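Local coordinates for lipase aflb (Neosartorya fumigata, PDB 6IDY), which probably hydrolyses the ester bonds of lipids, as a fungal lipase built on the alpha/beta-hydrolase fold, at residues A[78-84]-A[317-321]; A[360-366]-A[407-412]; A[372-376]-A[385-389]. All coordinates share one frame; numbering follows the deposited sequence.

Contact 1: A[78-84]-A[317-321]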
loop_
_atom_site.group_PDB
_atom_site.type_symbol
_atom_site.label_atom_id
_atom_site.label_comp_id
_atom_site.label_asym_id
_atom_site.label_seq_id
_atom_site.Cartn_x
_atom_site.Cartn_y
_atom_site.Cartn_z
ATOM N N THR A 78 -11.912 -3.862 -16.818
ATOM C CA THR A 78 -11.200 -3.328 -15.663
ATOM C C THR A 78 -11.122 -1.794 -15.819
ATOM O O THR A 78 -10.591 -1.314 -16.823
ATOM C CB THR A 78 -9.841 -4.014 -15.499
ATOM O OG1 THR A 78 -10.060 -5.414 -15.333
ATOM C CG2 THR A 78 -9.062 -3.483 -14.311
ATOM N N PRO A 79 -11.708 -1.012 -14.879
ATOM C CA PRO A 79 -11.654 0.457 -15.014
ATOM C C PRO A 79 -10.266 1.009 -14.666
ATOM O O PRO A 79 -9.374 0.241 -14.291
ATOM C CB PRO A 79 -12.684 0.919 -13.980
ATOM C CG PRO A 79 -12.572 -0.116 -12.880
ATOM C CD PRO A 79 -12.368 -1.415 -13.615
ATOM N N ASP A 80 -10.082 2.333 -14.774
ATOM C CA ASP A 80 -8.839 2.955 -14.325
ATOM C C ASP A 80 -9.124 3.540 -12.931
ATOM O O ASP A 80 -10.232 3.340 -12.419
ATOM C CB ASP A 80 -8.313 3.999 -15.331
ATOM C CG ASP A 80 -9.205 5.189 -15.646
ATOM O OD1 ASP A 80 -10.294 5.304 -15.037
ATOM O OD2 ASP A 80 -8.808 6.015 -16.493
ATOM N N PHE A 81 -8.154 4.238 -12.314
ATOM C CA PHE A 81 -8.314 4.815 -10.981
ATOM C C PHE A 81 -9.516 5.757 -10.863
ATOM O O PHE A 81 -10.316 5.590 -9.939
ATOM C CB PHE A 81 -7.021 5.513 -10.505
ATOM C CG PHE A 81 -7.173 6.353 -9.249
ATOM C CD1 PHE A 81 -7.430 5.756 -8.018
ATOM C CD2 PHE A 81 -7.026 7.735 -9.295
ATOM C CE1 PHE A 81 -7.551 6.529 -6.860
ATOM C CE2 PHE A 81 -7.144 8.506 -8.135
ATOM C CZ PHE A 81 -7.410 7.899 -6.929
ATOM N N LEU A 82 -9.634 6.734 -11.790
ATOM C CA LEU A 82 -10.709 7.721 -11.779
ATOM C C LEU A 82 -12.102 7.091 -11.953
ATOM O O LEU A 82 -13.023 7.463 -11.220
ATOM C CB LEU A 82 -10.466 8.859 -12.802
ATOM C CG LEU A 82 -9.211 9.738 -12.598
ATOM C CD1 LEU A 82 -9.037 10.712 -13.760
ATOM C CD2 LEU A 82 -9.270 10.518 -11.284
ATOM N N LYS A 83 -12.244 6.113 -12.880
ATOM C CA LYS A 83 -13.523 5.429 -13.094
ATOM C C LYS A 83 -13.900 4.612 -11.872
ATOM O O LYS A 83 -15.036 4.711 -11.415
ATOM C CB LYS A 83 -13.527 4.561 -14.366
ATOM C CG LYS A 83 -14.906 3.965 -14.665
ATOM C CD LYS A 83 -14.930 3.133 -15.934
ATOM C CE LYS A 83 -16.277 2.475 -16.119
ATOM N NZ LYS A 83 -16.321 1.621 -17.335
ATOM N N MET A 84 -12.945 3.841 -11.323
ATOM C CA MET A 84 -13.159 3.033 -10.121
ATOM C C MET A 84 -13.661 3.917 -8.962
ATOM O O MET A 84 -14.693 3.608 -8.376
ATOM C CB MET A 84 -11.875 2.275 -9.732
ATOM C CG MET A 84 -12.079 1.254 -8.628
ATOM S SD MET A 84 -13.047 -0.172 -9.143
ATOM C CE MET A 84 -13.641 -0.760 -7.591
ATOM N N PHE A 317 -7.145 -8.198 -11.929
ATOM C CA PHE A 317 -8.168 -7.153 -11.844
ATOM C C PHE A 317 -7.685 -5.872 -11.163
ATOM O O PHE A 317 -8.497 -5.025 -10.786
ATOM C CB PHE A 317 -9.447 -7.717 -11.209
ATOM C CG PHE A 317 -9.994 -8.860 -12.038
ATOM C CD1 PHE A 317 -10.632 -8.617 -13.251
ATOM C CD2 PHE A 317 -9.815 -10.177 -11.636
ATOM C CE1 PHE A 317 -11.087 -9.673 -14.042
ATOM C CE2 PHE A 317 -10.291 -11.236 -12.417
ATOM C CZ PHE A 317 -10.918 -10.977 -13.616
ATOM N N ASP A 318 -6.353 -5.690 -11.090
ATOM C CA ASP A 318 -5.731 -4.478 -10.557
ATOM C C ASP A 318 -6.044 -3.329 -11.543
ATOM O O ASP A 318 -5.639 -3.389 -12.700
ATOM C CB ASP A 318 -4.207 -4.684 -10.433
ATOM C CG ASP A 318 -3.505 -3.637 -9.600
ATOM O OD1 ASP A 318 -3.733 -2.430 -9.844
ATOM O OD2 ASP A 318 -2.712 -4.016 -8.725
ATOM N N GLU A 319 -6.793 -2.314 -11.085
ATOM C CA GLU A 319 -7.222 -1.167 -11.900
ATOM C C GLU A 319 -6.197 -0.019 -11.935
ATOM O O GLU A 319 -6.413 0.981 -12.623
ATOM C CB GLU A 319 -8.613 -0.677 -11.422
ATOM C CG GLU A 319 -8.604 0.246 -10.206
ATOM C CD GLU A 319 -8.380 -0.346 -8.825
ATOM O OE1 GLU A 319 -8.009 -1.538 -8.708
ATOM O OE2 GLU A 319 -8.577 0.402 -7.844
ATOM N N ILE A 320 -5.103 -0.156 -11.179
ATOM C CA ILE A 320 -4.058 0.864 -11.042
ATOM C C ILE A 320 -2.790 0.471 -11.782
ATOM O O ILE A 320 -2.198 1.294 -12.481
ATOM C CB ILE A 320 -3.734 1.107 -9.526
ATOM C CG1 ILE A 320 -5.003 1.420 -8.668
ATOM C CG2 ILE A 320 -2.643 2.164 -9.339
ATOM C CD1 ILE A 320 -5.773 2.631 -8.959
ATOM N N VAL A 321 -2.346 -0.768 -11.562
ATOM C CA VAL A 321 -1.099 -1.308 -12.092
ATOM C C VAL A 321 -1.369 -2.349 -13.150
ATOM O O VAL A 321 -2.149 -3.271 -12.927
ATOM C CB VAL A 321 -0.200 -1.870 -10.949
ATOM C CG1 VAL A 321 1.145 -2.376 -11.481
ATOM C CG2 VAL A 321 0.008 -0.839 -9.837
HETATM O O HOH W 1 -5.319 3.904 -13.320
#
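E319 lies against the turn that runs from T78 into helix 81-90, and its side chain can be followed outward along that turn. CB sits tightly against the backbone carbonyl of P79, 3.1 Å from P79 O, and also packs on T78 CG2 at 4.1 Å. CG lies between the backbone N and the carbonyl carbon (chi1 82°) and comes to rest beside the methylenes of M84, 3.9 Å from M84 CB. A bend at the next bond carries the carboxylate across M84, with OE2 3.7 Å from M84 CG; the flexible thioether chain of M84 gives the acid an apolar wall. OE2 also nears the E362 carboxylate, while OE1 accepts from H361 N. The two backbones themselves are bridged by a water, which accepts from F81 N and donates to E319 O. Next along, I320 CD1 approaches F81 CB at 3.5 Å, the two side chains running side by side. D80 is suited to the N-cap: its OD1 takes K83 N at 3.0 Å, occupying an amide the helix cannot pair. D318 OD1 accepts from I320 N in an Asx turn and also from V321 N, while OD2 bonds H361 ND1, as the acid of a hydrolase triad would. Around this joint, F81 and M84 reach helix 414-424, P79 and M84 lean on I73 of helix 63-73, and the loop carrying E319 follows sheet strand 310-314.

Contact 2: A[360-366]-A[407-412]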
loop_
_atom_site.group_PDB
_atom_site.type_symbol
_atom_site.label_atom_id
_atom_site.label_comp_id
_atom_site.label_asym_id
_atom_site.label_seq_id
_atom_site.Cartn_x
_atom_site.Cartn_y
_atom_site.Cartn_z
ATOM N N THR A 360 -9.462 -5.996 -6.697
ATOM C CA THR A 360 -8.850 -4.751 -7.157
ATOM C C THR A 360 -7.439 -4.583 -6.553
ATOM O O THR A 360 -6.985 -5.428 -5.776
ATOM C CB THR A 360 -9.759 -3.594 -6.748
ATOM O OG1 THR A 360 -9.957 -3.676 -5.338
ATOM C CG2 THR A 360 -11.113 -3.611 -7.459
ATOM N N HIS A 361 -6.760 -3.485 -6.909
ATOM C CA HIS A 361 -5.439 -3.120 -6.399
ATOM C C HIS A 361 -5.508 -3.092 -4.865
ATOM O O HIS A 361 -4.683 -3.721 -4.203
ATOM C CB HIS A 361 -5.068 -1.742 -6.958
ATOM C CG HIS A 361 -3.711 -1.248 -6.575
ATOM N ND1 HIS A 361 -2.560 -1.830 -7.079
ATOM C CD2 HIS A 361 -3.368 -0.191 -5.810
ATOM C CE1 HIS A 361 -1.558 -1.128 -6.578
ATOM N NE2 HIS A 361 -1.997 -0.127 -5.820
ATOM N N GLU A 362 -6.536 -2.406 -4.320
ATOM C CA GLU A 362 -6.844 -2.304 -2.886
ATOM C C GLU A 362 -7.455 -3.604 -2.359
ATOM O O GLU A 362 -7.172 -3.984 -1.230
ATOM C CB GLU A 362 -7.741 -1.075 -2.568
ATOM C CG GLU A 362 -9.128 -1.029 -3.224
ATOM C CD GLU A 362 -9.217 -0.689 -4.706
ATOM O OE1 GLU A 362 -8.168 -0.392 -5.318
ATOM O OE2 GLU A 362 -10.338 -0.733 -5.261
ATOM N N GLY A 363 -8.234 -4.289 -3.200
ATOM C CA GLY A 363 -8.914 -5.546 -2.883
ATOM C C GLY A 363 -8.037 -6.698 -2.445
ATOM O O GLY A 363 -8.494 -7.558 -1.692
ATOM N N VAL A 364 -6.768 -6.731 -2.892
ATOM C CA VAL A 364 -5.833 -7.796 -2.490
ATOM C C VAL A 364 -5.595 -7.739 -0.949
ATOM O O VAL A 364 -5.364 -8.780 -0.331
ATOM C CB VAL A 364 -4.525 -7.833 -3.345
ATOM C CG1 VAL A 364 -3.677 -9.067 -3.016
ATOM C CG2 VAL A 364 -4.843 -7.817 -4.836
ATOM N N LEU A 365 -5.768 -6.543 -0.324
ATOM C CA LEU A 365 -5.645 -6.360 1.135
ATOM C C LEU A 365 -6.678 -7.187 1.928
ATOM O O LEU A 365 -6.440 -7.513 3.095
ATOM C CB LEU A 365 -5.749 -4.877 1.521
ATOM C CG LEU A 365 -4.617 -3.956 1.054
ATOM C CD1 LEU A 365 -5.048 -2.494 1.129
ATOM C CD2 LEU A 365 -3.331 -4.205 1.849
ATOM N N TYR A 366 -7.823 -7.512 1.304
ATOM C CA TYR A 366 -8.851 -8.319 1.958
ATOM C C TYR A 366 -9.013 -9.692 1.285
ATOM O O TYR A 366 -10.005 -10.376 1.524
ATOM C CB TYR A 366 -10.195 -7.562 2.115
ATOM C CG TYR A 366 -10.809 -7.005 0.843
ATOM C CD1 TYR A 366 -11.345 -7.850 -0.127
ATOM C CD2 TYR A 366 -10.946 -5.633 0.657
ATOM C CE1 TYR A 366 -11.940 -7.341 -1.281
ATOM C CE2 TYR A 366 -11.548 -5.113 -0.488
ATOM C CZ TYR A 366 -12.052 -5.972 -1.451
ATOM O OH TYR A 366 -12.624 -5.463 -2.592
ATOM N N ASP A 407 -14.824 -4.240 6.533
ATOM C CA ASP A 407 -13.407 -4.280 6.160
ATOM C C ASP A 407 -13.261 -4.209 4.635
ATOM O O ASP A 407 -12.444 -3.432 4.151
ATOM C CB ASP A 407 -12.740 -5.533 6.736
ATOM C CG ASP A 407 -12.744 -5.566 8.254
ATOM O OD1 ASP A 407 -12.262 -4.594 8.869
ATOM O OD2 ASP A 407 -13.213 -6.572 8.823
ATOM N N LEU A 408 -14.099 -4.967 3.887
ATOM C CA LEU A 408 -14.151 -4.961 2.422
ATOM C C LEU A 408 -14.546 -3.544 1.953
ATOM O O LEU A 408 -13.848 -2.959 1.123
ATOM C CB LEU A 408 -15.200 -5.996 1.927
ATOM C CG LEU A 408 -15.196 -6.434 0.438
ATOM C CD1 LEU A 408 -16.092 -7.615 0.244
ATOM C CD2 LEU A 408 -15.682 -5.334 -0.502
ATOM N N LEU A 409 -15.659 -3.003 2.496
ATOM C CA LEU A 409 -16.182 -1.677 2.134
ATOM C C LEU A 409 -15.224 -0.542 2.461
ATOM O O LEU A 409 -15.003 0.326 1.620
ATOM C CB LEU A 409 -17.571 -1.417 2.744
ATOM C CG LEU A 409 -18.650 -2.500 2.539
ATOM C CD1 LEU A 409 -19.932 -2.148 3.282
ATOM C CD2 LEU A 409 -18.930 -2.756 1.063
ATOM N N GLY A 410 -14.653 -0.576 3.662
ATOM C CA GLY A 410 -13.698 0.417 4.133
ATOM C C GLY A 410 -12.431 0.465 3.304
ATOM O O GLY A 410 -11.942 1.555 2.996
ATOM N N THR A 411 -11.900 -0.717 2.921
ATOM C CA THR A 411 -10.707 -0.840 2.063
ATOM C C THR A 411 -10.983 -0.210 0.688
ATOM O O THR A 411 -10.129 0.476 0.144
ATOM C CB THR A 411 -10.257 -2.303 1.970
ATOM O OG1 THR A 411 -9.953 -2.779 3.282
ATOM C CG2 THR A 411 -9.047 -2.503 1.055
ATOM N N GLU A 412 -12.179 -0.433 0.142
ATOM C CA GLU A 412 -12.597 0.142 -1.135
ATOM C C GLU A 412 -12.741 1.666 -1.038
ATOM O O GLU A 412 -12.347 2.378 -1.965
ATOM C CB GLU A 412 -13.908 -0.515 -1.629
ATOM C CG GLU A 412 -13.690 -1.888 -2.257
ATOM C CD GLU A 412 -12.643 -1.948 -3.357
ATOM O OE1 GLU A 412 -12.520 -0.959 -4.111
ATOM O OE2 GLU A 412 -11.947 -2.981 -3.472
#
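E362 and T411 bring their CA atoms to 6.4 Å, and Y366 and L408 theirs to 6.3 Å, setting a short 3-10 turn against the last turns of helix 405-412. The turn follows H361, whose NE2 bonds S233 OG, consistent with the histidine loop of an alpha/beta hydrolase. Y366 is the broad piece of the contact. L408 CG lies over one face of its ring, 3.8 Å from the centroid in a CH-pi contact, G363 O lies over the opposite face, and T411 CB meets the edge in the ring plane. The branched T411 fits here because its methyl, anti to the backbone N (chi1 -60° for OG1), points at E362 O and L365, whereas OG1 turns back to D407 O. E412 brings a carboxylate into this buried setting, with M84 and I88 also against it. E362 OE2 is only 2.5 Å from E412 OE1, a spacing consistent with one of these acids being protonated. The other oxygen is held by two hydroxyls: T360 OG1, itself taking G363 N in an ST motif, donates to the syn lone pair of E412 OE2 at 2.8 Å, and Y366 OH donates from its anti side at 2.7 Å.

Contact 3: A[372-376]-A[385-389]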
loop_
_atom_site.group_PDB
_atom_site.type_symbol
_atom_site.label_atom_id
_atom_site.label_comp_id
_atom_site.label_asym_id
_atom_site.label_seq_id
_atom_site.Cartn_x
_atom_site.Cartn_y
_atom_site.Cartn_z
ATOM N N ALA A 372 -3.640 -15.900 3.905
ATOM C CA ALA A 372 -3.110 -17.242 4.144
ATOM C C ALA A 372 -1.617 -17.300 3.789
ATOM O O ALA A 372 -0.845 -17.935 4.505
ATOM C CB ALA A 372 -3.896 -18.269 3.346
ATOM N N LEU A 373 -1.203 -16.579 2.727
ATOM C CA LEU A 373 0.202 -16.511 2.326
ATOM C C LEU A 373 1.015 -15.678 3.304
ATOM O O LEU A 373 2.154 -16.041 3.597
ATOM C CB LEU A 373 0.350 -15.973 0.897
ATOM C CG LEU A 373 -0.016 -16.949 -0.221
ATOM C CD1 LEU A 373 -0.321 -16.205 -1.482
ATOM C CD2 LEU A 373 1.067 -18.023 -0.427
ATOM N N ALA A 374 0.429 -14.576 3.824
ATOM C CA ALA A 374 1.088 -13.714 4.808
ATOM C C ALA A 374 1.373 -14.509 6.094
ATOM O O ALA A 374 2.482 -14.448 6.609
ATOM C CB ALA A 374 0.219 -12.500 5.112
ATOM N N VAL A 375 0.381 -15.289 6.568
ATOM C CA VAL A 375 0.445 -16.137 7.767
ATOM C C VAL A 375 1.491 -17.238 7.557
ATOM O O VAL A 375 2.352 -17.436 8.417
ATOM C CB VAL A 375 -0.960 -16.690 8.151
ATOM C CG1 VAL A 375 -0.878 -17.760 9.241
ATOM C CG2 VAL A 375 -1.883 -15.563 8.581
ATOM N N ASP A 376 1.447 -17.910 6.398
ATOM C CA ASP A 376 2.407 -18.955 6.048
ATOM C C ASP A 376 3.849 -18.407 5.965
ATOM O O ASP A 376 4.768 -19.075 6.437
ATOM C CB ASP A 376 1.991 -19.667 4.753
ATOM C CG ASP A 376 2.965 -20.734 4.327
ATOM O OD1 ASP A 376 2.859 -21.874 4.839
ATOM O OD2 ASP A 376 3.847 -20.427 3.511
ATOM N N ASP A 385 4.348 -19.986 0.873
ATOM C CA ASP A 385 4.326 -21.066 -0.103
ATOM C C ASP A 385 2.901 -21.598 -0.275
ATOM O O ASP A 385 2.372 -22.196 0.669
ATOM C CB ASP A 385 5.287 -22.190 0.338
ATOM C CG ASP A 385 5.587 -23.268 -0.697
ATOM O OD1 ASP A 385 4.823 -23.387 -1.679
ATOM O OD2 ASP A 385 6.582 -23.991 -0.521
ATOM N N PRO A 386 2.274 -21.424 -1.471
ATOM C CA PRO A 386 0.899 -21.928 -1.656
ATOM C C PRO A 386 0.756 -23.450 -1.550
ATOM O O PRO A 386 -0.341 -23.936 -1.242
ATOM C CB PRO A 386 0.492 -21.401 -3.035
ATOM C CG PRO A 386 1.757 -21.085 -3.729
ATOM C CD PRO A 386 2.765 -20.725 -2.680
ATOM N N SER A 387 1.864 -24.201 -1.761
ATOM C CA SER A 387 1.865 -25.666 -1.666
ATOM C C SER A 387 1.700 -26.162 -0.216
ATOM O O SER A 387 1.356 -27.327 -0.013
ATOM C CB SER A 387 3.112 -26.259 -2.317
ATOM O OG SER A 387 4.264 -26.089 -1.510
ATOM N N ARG A 388 1.925 -25.276 0.785
ATOM C CA ARG A 388 1.770 -25.595 2.212
ATOM C C ARG A 388 0.366 -25.259 2.700
ATOM O O ARG A 388 0.031 -25.531 3.853
ATOM C CB ARG A 388 2.793 -24.833 3.062
ATOM C CG ARG A 388 4.213 -25.385 3.009
ATOM C CD ARG A 388 5.059 -24.825 4.142
ATOM N NE ARG A 388 5.231 -23.371 4.045
ATOM C CZ ARG A 388 6.363 -22.762 3.706
ATOM N NH1 ARG A 388 7.451 -23.470 3.434
ATOM N NH2 ARG A 388 6.420 -21.440 3.645
ATOM N N LEU A 389 -0.456 -24.663 1.833
ATOM C CA LEU A 389 -1.817 -24.266 2.186
ATOM C C LEU A 389 -2.862 -25.260 1.705
ATOM O O LEU A 389 -2.664 -25.928 0.689
ATOM C CB LEU A 389 -2.144 -22.868 1.606
ATOM C CG LEU A 389 -1.253 -21.683 2.002
ATOM C CD1 LEU A 389 -1.632 -20.443 1.208
ATOM C CD2 LEU A 389 -1.339 -21.388 3.495
#
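L389 is the bump of this contact, and the hollow that takes it lies on one side of helix 368-379, between A372, L373 and D376. Its two methyls divide the space: CD1 rests on A372 CB at 3.8 Å and also touches L373 CD2, while CD2 reaches into the dip by the backbone, 3.6 Å from A372 O, and brushes D376 CB. A372, one turn before D376, is small enough to let the forked leucine settle close to the helix. L373 answers with a bump of its own, as its CD2 fits against the start of the 3-10 turn, 3.9 Å from CD of the rigid P386 ring. L373 and P386 both touch N344 of edge strand 341-345, so the turn packs at the border of the alpha/beta-hydrolase sheet. D376 projects beyond this apolar patch, CG anti to the backbone N (chi1 179°), and forms a side-on bidentate salt bridge with R388. The guanidinium and carboxylate are nearly coplanar, 27° apart. R388 NE donates almost straight to the syn lone pair of D376 OD1 at 2.9 Å, and NH2 to OD2 at 2.8 Å. D385 N meets OD2 as well, at 2.7 Å and from the opposite face of the carboxylate, while D385 CB lies over the centre of the guanidinium. The chain between the two segments supplies A377, H380 and G382 to the calcium site.

In the fold
Contacts 1 and 2 are both buried and meet directly. The loop 317-321 abuts 360-366 through D318 and H361, while E319 and E362 bring their carboxylates close together, so that acids run from one contact into the other, and M84 of contact 1 touches the acids of contact 2. Between 78-84 and 317-321 the joining is by packing and one water, whereas 360-366 and 407-412 are tied by direct side-chain hydrogen bonds. Contact 3, nested in the chain between the segments of contact 2, is about 20 Å from it between centres and only partly buried. There a two-bond salt bridge lies near the surface, with the side chain of R388 about 7 Å from the calcium ion.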